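Long-range contacts in anti-sigma-I factor RsgI3 (Clostridium thermocellum, PDB 6QE7), which probably restrains the sigma factor SigI3 and senses plant polysaccharides outside the cell through tandem PA14 domains, which bind pectin strongly: residues 200-205 with 254-259; 204-209 with 275-280; 210-215 with 269-274. One frame throughout, in Å; residues are numbered along the deposited sequence.

Contact 1. Residues 200-205 with 254-259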
loop_
_atom_site.group_PDB
_atom_site.type_symbol
_atom_site.label_atom_id
_atom_site.label_comp_id
_atom_site.label_asym_id
_atom_site.label_seq_id
_atom_site.Cartn_x
_atom_site.Cartn_y
_atom_site.Cartn_z
ATOM N N GLY A 200 -8.225 -5.593 -7.087
ATOM C CA GLY A 200 -7.357 -4.505 -6.670
ATOM C C GLY A 200 -6.924 -4.647 -5.231
ATOM O O GLY A 200 -6.546 -5.743 -4.824
ATOM N N LYS A 201 -6.953 -3.515 -4.548
ATOM C CA LYS A 201 -6.493 -3.335 -3.183
ATOM C C LYS A 201 -7.566 -2.559 -2.451
ATOM O O LYS A 201 -8.220 -1.688 -3.071
ATOM C CB LYS A 201 -5.191 -2.514 -3.039
ATOM C CG LYS A 201 -4.008 -2.900 -3.893
ATOM C CD LYS A 201 -3.327 -4.148 -3.425
ATOM C CE LYS A 201 -2.103 -4.525 -4.228
ATOM N NZ LYS A 201 -1.284 -5.468 -3.422
ATOM N N ILE A 202 -7.645 -2.892 -1.165
ATOM C CA ILE A 202 -8.496 -2.268 -0.127
ATOM C C ILE A 202 -7.660 -1.959 1.137
ATOM O O ILE A 202 -6.662 -2.670 1.361
ATOM C CB ILE A 202 -9.680 -3.190 0.125
ATOM C CG1 ILE A 202 -10.774 -2.452 0.880
ATOM C CG2 ILE A 202 -9.333 -4.534 0.766
ATOM C CD1 ILE A 202 -12.027 -3.248 1.038
ATOM N N ASP A 203 -7.955 -0.841 1.823
ATOM C CA ASP A 203 -7.440 -0.553 3.177
ATOM C C ASP A 203 -8.595 -0.037 4.006
ATOM O O ASP A 203 -9.697 0.262 3.487
ATOM C CB ASP A 203 -6.227 0.386 3.227
ATOM C CG ASP A 203 -6.442 1.754 2.623
ATOM O OD1 ASP A 203 -7.613 2.161 2.460
ATOM O OD2 ASP A 203 -5.428 2.337 2.156
ATOM N N THR A 204 -8.380 -0.143 5.276
ATOM C CA THR A 204 -9.437 -0.019 6.303
ATOM C C THR A 204 -9.118 1.233 7.098
ATOM O O THR A 204 -7.950 1.637 7.113
ATOM C CB THR A 204 -9.490 -1.230 7.225
ATOM O OG1 THR A 204 -8.284 -1.253 8.007
ATOM C CG2 THR A 204 -9.629 -2.525 6.461
ATOM N N ARG A 205 -10.092 1.701 7.849
ATOM C CA ARG A 205 -9.911 2.787 8.840
ATOM C C ARG A 205 -9.395 2.172 10.151
ATOM O O ARG A 205 -8.757 2.877 10.912
ATOM C CB ARG A 205 -11.246 3.524 9.029
ATOM C CG ARG A 205 -11.630 4.456 7.889
ATOM C CD ARG A 205 -12.949 5.235 8.126
ATOM N NE ARG A 205 -12.820 5.965 9.397
ATOM C CZ ARG A 205 -12.193 7.112 9.567
ATOM N NH1 ARG A 205 -11.681 7.749 8.532
ATOM N NH2 ARG A 205 -12.113 7.632 10.772
ATOM N N TYR A 254 -4.634 -4.555 1.243
ATOM C CA TYR A 254 -4.860 -5.998 1.114
ATOM C C TYR A 254 -5.421 -6.221 -0.280
ATOM O O TYR A 254 -6.087 -5.330 -0.892
ATOM C CB TYR A 254 -5.825 -6.531 2.160
ATOM C CG TYR A 254 -5.385 -6.416 3.564
ATOM C CD1 TYR A 254 -5.575 -5.268 4.306
ATOM C CD2 TYR A 254 -4.692 -7.466 4.143
ATOM C CE1 TYR A 254 -5.166 -5.215 5.632
ATOM C CE2 TYR A 254 -4.235 -7.402 5.439
ATOM C CZ TYR A 254 -4.436 -6.253 6.174
ATOM O OH TYR A 254 -3.985 -6.198 7.457
ATOM N N ASP A 255 -5.114 -7.374 -0.833
ATOM C CA ASP A 255 -5.718 -7.775 -2.124
ATOM C C ASP A 255 -7.233 -7.877 -1.941
ATOM O O ASP A 255 -7.770 -8.355 -0.856
ATOM C CB ASP A 255 -5.101 -9.079 -2.646
ATOM C CG ASP A 255 -3.664 -8.916 -3.086
ATOM O OD1 ASP A 255 -3.387 -7.988 -3.854
ATOM O OD2 ASP A 255 -2.847 -9.647 -2.600
ATOM N N ILE A 256 -7.951 -7.548 -3.019
ATOM C CA ILE A 256 -9.405 -7.798 -3.035
ATOM C C ILE A 256 -9.730 -8.345 -4.438
ATOM O O ILE A 256 -9.239 -7.776 -5.419
ATOM C CB ILE A 256 -10.227 -6.544 -2.671
ATOM C CG1 ILE A 256 -11.734 -6.837 -2.800
ATOM C CG2 ILE A 256 -9.833 -5.324 -3.507
ATOM C CD1 ILE A 256 -12.694 -5.766 -2.305
ATOM N N LYS A 257 -10.531 -9.400 -4.484
ATOM C CA LYS A 257 -11.174 -9.938 -5.709
ATOM C C LYS A 257 -12.642 -10.147 -5.381
ATOM O O LYS A 257 -12.973 -10.683 -4.272
ATOM C CB LYS A 257 -10.449 -11.180 -6.219
ATOM C CG LYS A 257 -11.008 -11.718 -7.546
ATOM C CD LYS A 257 -10.065 -12.719 -8.264
ATOM C CE LYS A 257 -9.768 -13.921 -7.398
ATOM N NZ LYS A 257 -8.996 -14.963 -8.131
ATOM N N VAL A 258 -13.491 -9.651 -6.279
ATOM C CA VAL A 258 -14.949 -9.852 -6.247
ATOM C C VAL A 258 -15.354 -10.368 -7.637
ATOM O O VAL A 258 -14.951 -9.764 -8.688
ATOM C CB VAL A 258 -15.737 -8.580 -5.840
ATOM C CG1 VAL A 258 -17.259 -8.803 -5.829
ATOM C CG2 VAL A 258 -15.352 -8.106 -4.464
ATOM N N GLU A 259 -16.141 -11.444 -7.631
ATOM C CA GLU A 259 -16.742 -12.062 -8.854
ATOM C C GLU A 259 -18.282 -12.088 -8.687
ATOM O O GLU A 259 -18.815 -12.408 -7.592
ATOM C CB GLU A 259 -16.120 -13.431 -9.166
ATOM C CG GLU A 259 -14.688 -13.414 -9.700
ATOM C CD GLU A 259 -13.954 -14.753 -9.878
ATOM O OE1 GLU A 259 -14.448 -15.790 -9.392
ATOM O OE2 GLU A 259 -12.846 -14.733 -10.426
HETATM O O HOH W 1 -5.061 -7.527 -5.877
#
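The Tyr254 ring meets Ile202 edge-on: the Ile202 carbonyl oxygen lies near the ring plane, 4.1 Å from Tyr254 CD1, and Arg252 adds a cation-pi contact to the same ring. This is the antiparallel pairing of strands 193-202 and 254-263 within one sheet of the second PA14 domain, a beta-sandwich. Ile202 and Tyr254 make a hydrogen-bonded pair, Tyr254 N giving to Ile202 O at 2.8 Å, and Gly200 with Ile256 makes another. There Ile256 N reaches Gly200 O (2.9 Å) from 49° above the carbonyl plane, where the two strand segments run at 119° to each other. On the inner face Ile202 CG2 rests 4.1 Å from Ile256 CB, and Ile256 CG2 comes to 3.4 Å from Gly200 C. Leu271 and Trp273 of the facing sheet close over these isoleucines. On the other face Lys201 bends at chi2 (-75°), which lays its tail alongside Asp255, both pointing the same way. Asn226 binds Asp255 OD2. The salt bridge at the other oxygen is long, Lys201 NZ 3.3 Å from Asp255 OD1, and its hydrogen bond is weak.

Contact 2. Residues 204-209 with 275-280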
loop_
_atom_site.group_PDB
_atom_site.type_symbol
_atom_site.label_atom_id
_atom_site.label_comp_id
_atom_site.label_asym_id
_atom_site.label_seq_id
_atom_site.Cartn_x
_atom_site.Cartn_y
_atom_site.Cartn_z
ATOM N N THR A 204 -8.380 -0.143 5.276
ATOM C CA THR A 204 -9.437 -0.019 6.303
ATOM C C THR A 204 -9.118 1.233 7.098
ATOM O O THR A 204 -7.950 1.637 7.113
ATOM C CB THR A 204 -9.490 -1.230 7.225
ATOM O OG1 THR A 204 -8.284 -1.253 8.007
ATOM C CG2 THR A 204 -9.629 -2.525 6.461
ATOM N N ARG A 205 -10.092 1.701 7.849
ATOM C CA ARG A 205 -9.911 2.787 8.840
ATOM C C ARG A 205 -9.395 2.172 10.151
ATOM O O ARG A 205 -8.757 2.877 10.912
ATOM C CB ARG A 205 -11.246 3.524 9.029
ATOM C CG ARG A 205 -11.630 4.456 7.889
ATOM C CD ARG A 205 -12.949 5.235 8.126
ATOM N NE ARG A 205 -12.820 5.965 9.397
ATOM C CZ ARG A 205 -12.193 7.112 9.567
ATOM N NH1 ARG A 205 -11.681 7.749 8.532
ATOM N NH2 ARG A 205 -12.113 7.632 10.772
ATOM N N TYR A 206 -9.749 0.933 10.483
ATOM C CA TYR A 206 -9.532 0.403 11.852
ATOM C C TYR A 206 -8.799 -0.906 11.723
ATOM O O TYR A 206 -8.936 -1.583 10.658
ATOM C CB TYR A 206 -10.858 0.222 12.592
ATOM C CG TYR A 206 -11.687 1.477 12.536
ATOM C CD1 TYR A 206 -11.347 2.609 13.257
ATOM C CD2 TYR A 206 -12.803 1.538 11.720
ATOM C CE1 TYR A 206 -12.088 3.786 13.144
ATOM C CE2 TYR A 206 -13.530 2.699 11.561
ATOM C CZ TYR A 206 -13.179 3.831 12.288
ATOM O OH TYR A 206 -13.943 4.946 12.148
ATOM N N THR A 207 -8.070 -1.203 12.778
ATOM C CA THR A 207 -7.454 -2.514 13.054
ATOM C C THR A 207 -8.493 -3.312 13.850
ATOM O O THR A 207 -8.763 -2.908 14.962
ATOM C CB THR A 207 -6.091 -2.321 13.747
ATOM O OG1 THR A 207 -5.277 -1.680 12.792
ATOM C CG2 THR A 207 -5.359 -3.588 14.124
ATOM N N GLU A 208 -9.070 -4.387 13.293
ATOM C CA GLU A 208 -10.059 -5.274 13.964
ATOM C C GLU A 208 -10.735 -6.224 12.960
ATOM O O GLU A 208 -10.320 -6.285 11.747
ATOM C CB GLU A 208 -11.185 -4.477 14.624
ATOM C CG GLU A 208 -11.855 -3.465 13.739
ATOM C CD GLU A 208 -12.688 -2.467 14.567
ATOM O OE1 GLU A 208 -12.287 -2.186 15.700
ATOM O OE2 GLU A 208 -13.659 -1.895 14.031
ATOM N N GLU A 209 -11.744 -6.943 13.431
ATOM C CA GLU A 209 -12.366 -7.977 12.591
ATOM C C GLU A 209 -13.365 -7.235 11.714
ATOM O O GLU A 209 -14.233 -6.553 12.248
ATOM C CB GLU A 209 -12.955 -9.133 13.402
ATOM C CG GLU A 209 -13.523 -10.209 12.496
ATOM C CD GLU A 209 -14.012 -11.475 13.192
ATOM O OE1 GLU A 209 -14.925 -11.443 14.078
ATOM O OE2 GLU A 209 -13.502 -12.524 12.795
ATOM N N SER A 275 -17.728 -3.086 10.918
ATOM C CA SER A 275 -16.833 -3.579 11.987
ATOM C C SER A 275 -17.254 -2.910 13.276
ATOM O O SER A 275 -18.166 -2.105 13.199
ATOM C CB SER A 275 -15.396 -3.357 11.667
ATOM O OG SER A 275 -15.015 -2.008 11.850
ATOM N N GLN A 276 -16.607 -3.223 14.395
ATOM C CA GLN A 276 -17.102 -2.648 15.660
ATOM C C GLN A 276 -17.113 -1.114 15.550
ATOM O O GLN A 276 -18.000 -0.512 16.085
ATOM C CB GLN A 276 -16.239 -2.983 16.863
ATOM C CG GLN A 276 -16.616 -2.011 17.965
ATOM C CD GLN A 276 -16.240 -2.506 19.320
ATOM O OE1 GLN A 276 -15.514 -3.498 19.455
ATOM N NE2 GLN A 276 -16.737 -1.776 20.308
ATOM N N ARG A 277 -16.152 -0.492 14.871
ATOM C CA ARG A 277 -16.098 0.974 14.778
ATOM C C ARG A 277 -16.471 1.440 13.405
ATOM O O ARG A 277 -16.679 2.633 13.291
ATOM C CB ARG A 277 -14.698 1.512 15.051
ATOM C CG ARG A 277 -14.254 1.483 16.496
ATOM C CD ARG A 277 -12.737 1.767 16.613
ATOM N NE ARG A 277 -11.889 0.595 16.422
ATOM C CZ ARG A 277 -10.555 0.574 16.423
ATOM N NH1 ARG A 277 -9.866 1.665 16.629
ATOM N NH2 ARG A 277 -9.897 -0.535 16.188
ATOM N N GLN A 278 -16.490 0.566 12.400
ATOM C CA GLN A 278 -17.000 0.977 11.071
ATOM C C GLN A 278 -18.486 0.666 10.949
ATOM O O GLN A 278 -18.825 -0.557 10.830
ATOM C CB GLN A 278 -16.277 0.259 9.923
ATOM C CG GLN A 278 -16.842 0.676 8.578
ATOM C CD GLN A 278 -16.624 2.142 8.323
ATOM O OE1 GLN A 278 -15.497 2.588 8.066
ATOM N NE2 GLN A 278 -17.710 2.891 8.341
ATOM N N LYS A 279 -19.327 1.697 10.862
ATOM C CA LYS A 279 -20.792 1.523 10.633
ATOM C C LYS A 279 -21.024 1.018 9.193
ATOM O O LYS A 279 -20.318 1.474 8.244
ATOM C CB LYS A 279 -21.600 2.815 10.851
ATOM C CG LYS A 279 -22.339 2.925 12.188
ATOM C CD LYS A 279 -21.447 2.995 13.422
ATOM C CE LYS A 279 -21.905 2.076 14.534
ATOM N NZ LYS A 279 -20.759 1.614 15.344
ATOM N N LYS A 280 -21.971 0.095 9.049
ATOM C CA LYS A 280 -22.229 -0.625 7.770
ATOM C C LYS A 280 -22.392 0.384 6.661
ATOM O O LYS A 280 -23.107 1.341 6.825
ATOM C CB LYS A 280 -23.436 -1.548 7.810
ATOM C CG LYS A 280 -23.624 -2.473 6.598
ATOM C CD LYS A 280 -24.194 -3.830 6.968
ATOM C CE LYS A 280 -25.666 -3.790 7.247
ATOM N NZ LYS A 280 -26.384 -4.587 6.235
HETATM O O HOH W 2 -13.230 1.105 7.668
HETATM O O HOH W 3 -7.457 0.782 14.809
HETATM O O HOH W 4 -14.786 -5.143 14.487
#
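Glu208 sends its carboxylate into the 275-280 loop, where both oxygens are gripped twice. Glu208 OE1 takes Arg277 NE and Arg277 NH2, each at 2.9 Å; it lies in the guanidinium plane, but both nitrogens come from the same face of the carboxylate, well above its plane. Glu208 OE2 accepts the Arg277 backbone N at 3.0 Å on its syn side and, through its anti lone pair, Ser275 OG at 2.6 Å. Four donors around one carboxylate would be expected to keep it ionised. Glu208 gets there with CG between its backbone N and carbonyl carbon (chi1 51°) and the chain extended beyond.

Beside this grip, Arg277 CB sits over the centre of the Tyr206 ring, 3.6 Å from its centroid, a CH-pi contact. Farther along, Tyr206 CD1 lies over one face of the guanidinium, toward its rim, the two planes 38° apart. Arg205 CB lies against the opposite ring face, toward the rim, and Arg205 NE binds Tyr206 OH at 3.1 Å. A water links Arg205 N to Gln278 OE1.

Behind the first shell, Ser275 N bonds to Gln278 O. Ser275 OG, the hydroxyl that serves Glu208, is itself fixed by accepting from Gln278 N (3.0 Å), three residues on: an ST motif, turning the chain between strands 268-274 and 281-282 at one end of a PA14 sandwich.

Contact 3. Residues 210-215 with 269-274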
loop_
_atom_site.group_PDB
_atom_site.type_symbol
_atom_site.label_atom_id
_atom_site.label_comp_id
_atom_site.label_asym_id
_atom_site.label_seq_id
_atom_site.Cartn_x
_atom_site.Cartn_y
_atom_site.Cartn_z
ATOM N N TYR A 210 -13.175 -7.301 10.398
ATOM C CA TYR A 210 -14.160 -6.703 9.487
ATOM C C TYR A 210 -15.139 -7.785 9.089
ATOM O O TYR A 210 -14.771 -9.014 9.049
ATOM C CB TYR A 210 -13.458 -6.031 8.294
ATOM C CG TYR A 210 -13.081 -4.603 8.556
ATOM C CD1 TYR A 210 -12.037 -4.261 9.418
ATOM C CD2 TYR A 210 -13.808 -3.587 8.006
ATOM C CE1 TYR A 210 -11.760 -2.940 9.734
ATOM C CE2 TYR A 210 -13.507 -2.270 8.267
ATOM C CZ TYR A 210 -12.489 -1.936 9.143
ATOM O OH TYR A 210 -12.225 -0.605 9.379
ATOM N N THR A 211 -16.285 -7.329 8.633
ATOM C CA THR A 211 -17.311 -8.160 7.977
ATOM C C THR A 211 -17.596 -7.519 6.638
ATOM O O THR A 211 -17.911 -6.312 6.605
ATOM C CB THR A 211 -18.608 -8.274 8.782
ATOM O OG1 THR A 211 -18.283 -8.770 10.067
ATOM C CG2 THR A 211 -19.622 -9.222 8.167
ATOM N N PHE A 212 -17.426 -8.283 5.578
ATOM C CA PHE A 212 -17.848 -7.833 4.228
ATOM C C PHE A 212 -19.206 -8.462 3.986
ATOM O O PHE A 212 -19.472 -9.556 4.490
ATOM C CB PHE A 212 -16.811 -8.149 3.149
ATOM C CG PHE A 212 -15.546 -7.359 3.352
ATOM C CD1 PHE A 212 -14.612 -7.779 4.284
ATOM C CD2 PHE A 212 -15.336 -6.169 2.689
ATOM C CE1 PHE A 212 -13.494 -7.003 4.567
ATOM C CE2 PHE A 212 -14.201 -5.424 2.942
ATOM C CZ PHE A 212 -13.284 -5.842 3.887
ATOM N N HIS A 213 -20.053 -7.712 3.305
ATOM C CA HIS A 213 -21.466 -8.044 3.041
ATOM C C HIS A 213 -21.669 -7.875 1.546
ATOM O O HIS A 213 -21.112 -6.897 1.004
ATOM C CB HIS A 213 -22.396 -7.126 3.792
ATOM C CG HIS A 213 -22.114 -6.933 5.230
ATOM N ND1 HIS A 213 -22.832 -7.582 6.213
ATOM C CD2 HIS A 213 -21.255 -6.078 5.862
ATOM C CE1 HIS A 213 -22.410 -7.169 7.398
ATOM N NE2 HIS A 213 -21.456 -6.212 7.196
ATOM N N THR A 214 -22.290 -8.867 0.893
ATOM C CA THR A 214 -22.794 -8.714 -0.493
ATOM C C THR A 214 -24.315 -8.783 -0.453
ATOM O O THR A 214 -24.916 -9.561 0.313
ATOM C CB THR A 214 -22.173 -9.685 -1.492
ATOM O OG1 THR A 214 -22.529 -10.950 -0.975
ATOM C CG2 THR A 214 -20.675 -9.541 -1.656
ATOM N N VAL A 215 -24.876 -7.898 -1.230
ATOM C CA VAL A 215 -26.291 -7.855 -1.656
ATOM C C VAL A 215 -26.257 -8.028 -3.173
ATOM O O VAL A 215 -25.664 -7.175 -3.871
ATOM C CB VAL A 215 -27.040 -6.572 -1.243
ATOM C CG1 VAL A 215 -28.521 -6.604 -1.715
ATOM C CG2 VAL A 215 -27.003 -6.389 0.228
ATOM N N ILE A 269 -25.480 -5.711 -7.728
ATOM C CA ILE A 269 -24.477 -6.117 -6.700
ATOM C C ILE A 269 -23.935 -4.886 -5.955
ATOM O O ILE A 269 -23.493 -3.894 -6.611
ATOM C CB ILE A 269 -23.376 -6.966 -7.359
ATOM C CG1 ILE A 269 -22.311 -7.382 -6.324
ATOM C CG2 ILE A 269 -22.825 -6.193 -8.546
ATOM C CD1 ILE A 269 -21.329 -8.338 -6.824
ATOM N N LYS A 270 -23.998 -4.939 -4.628
ATOM C CA LYS A 270 -23.334 -3.951 -3.710
ATOM C C LYS A 270 -22.324 -4.730 -2.863
ATOM O O LYS A 270 -22.681 -5.862 -2.500
ATOM C CB LYS A 270 -24.353 -3.264 -2.793
ATOM C CG LYS A 270 -25.352 -2.312 -3.448
ATOM C CD LYS A 270 -26.510 -1.876 -2.531
ATOM C CE LYS A 270 -27.261 -0.611 -2.950
ATOM N NZ LYS A 270 -27.356 -0.396 -4.423
ATOM N N LEU A 271 -21.142 -4.147 -2.560
ATOM C CA LEU A 271 -20.161 -4.686 -1.555
ATOM C C LEU A 271 -20.140 -3.683 -0.419
ATOM O O LEU A 271 -19.941 -2.469 -0.692
ATOM C CB LEU A 271 -18.764 -4.914 -2.166
ATOM C CG LEU A 271 -17.670 -5.390 -1.205
ATOM C CD1 LEU A 271 -17.900 -6.842 -0.789
ATOM C CD2 LEU A 271 -16.309 -5.219 -1.802
ATOM N N LEU A 272 -20.526 -4.150 0.760
ATOM C CA LEU A 272 -20.556 -3.339 1.983
ATOM C C LEU A 272 -19.501 -3.866 2.941
ATOM O O LEU A 272 -19.195 -5.050 2.860
ATOM C CB LEU A 272 -21.946 -3.481 2.595
ATOM C CG LEU A 272 -23.050 -3.077 1.611
ATOM C CD1 LEU A 272 -23.795 -4.302 1.090
ATOM C CD2 LEU A 272 -23.991 -2.063 2.249
ATOM N N TRP A 273 -19.113 -3.044 3.896
ATOM C CA TRP A 273 -18.342 -3.495 5.070
ATOM C C TRP A 273 -18.925 -2.925 6.369
ATOM O O TRP A 273 -19.674 -1.885 6.388
ATOM C CB TRP A 273 -16.843 -3.156 4.939
ATOM C CG TRP A 273 -16.498 -1.689 4.847
ATOM C CD1 TRP A 273 -17.322 -0.604 4.924
ATOM C CD2 TRP A 273 -15.189 -1.150 4.614
ATOM N NE1 TRP A 273 -16.607 0.540 4.806
ATOM C CE2 TRP A 273 -15.309 0.239 4.576
ATOM C CE3 TRP A 273 -13.932 -1.721 4.477
ATOM C CZ2 TRP A 273 -14.222 1.075 4.411
ATOM C CZ3 TRP A 273 -12.854 -0.896 4.274
ATOM C CH2 TRP A 273 -13.002 0.474 4.227
ATOM N N SER A 274 -18.510 -3.575 7.434
ATOM C CA SER A 274 -18.868 -3.176 8.799
ATOM C C SER A 274 -17.785 -3.672 9.737
ATOM O O SER A 274 -17.095 -4.706 9.417
ATOM C CB SER A 274 -20.253 -3.734 9.143
ATOM O OG SER A 274 -20.218 -5.151 9.363
HETATM O O HOH W 5 -17.051 -7.212 11.800
#
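Phe212 and Trp273 face each other as a non-hydrogen-bonded pair in the antiparallel pairing of strands 208-216 and 268-274, part of one sheet of the second PA14 beta-sandwich. Their side chains lie side by side on the inner face, Phe212 CE2 4.0 Å from Trp273 CB. This is the tightly packed half. Trp273 holds its CG between its backbone N and carbonyl carbon (chi1 62°), which brings the indole next to Tyr210; the planes of the phenol and the six-membered ring meet at 48°, with Tyr210 CE2 3.9 Å from Trp273 CE3. The next pair along the strands on this face is Thr214 with Leu271, where Thr214 CG2 touches Leu271 CD1. Val220 and Val222 of the facing sheet pack against Thr214. The polar ends in this half have partners too: Trp273 NE1 binds Glu281 and Tyr210 OH the backbone N of Tyr206.

The outer face is looser and only partly buried. Val215 CG2 and Leu272 CD1 meet at 3.9 Å, while Lys270 turns its end away to Asn177. Of the two backbone bonds that join Val215 to Lys270, the one from Val215 N to Lys270 O is the longer, at 3.3 Å, against 2.9 Å from Lys270 N to Val215 O. Beside Thr211 and Ser274, a water lies by Thr211 OG1 and weakly bonds Ser274 O. Thr211 also covers part of the His213 ring, its CG2 lying 3.4 Å above one face toward the rim. At the ring's edge, near its plane, His213 NE2 and Ser274 OG share a nearly straight hydrogen bond of 2.7 Å, and either could be the donor.

All three contacts lie in the second PA14 domain, but in different layers. Contact 1 is buried and belongs to one sheet, contact 3 is partly buried and belongs to the other; Ile202 CD1 packs 3.6 Å from Phe212 CE2 where the two layers meet. Contact 2 is at the surface, at the end of the sheet that contact 3 holds, and it shares strand 208-216 with contact 3. It also takes in Thr204 and Arg205, the chain that leaves contact 1 to change sheets. Main-chain bonds and aliphatic or aromatic packing dominate contacts 1 and 3, whereas side-chain charge, a ring face and water hold the irregular chain of contact 2.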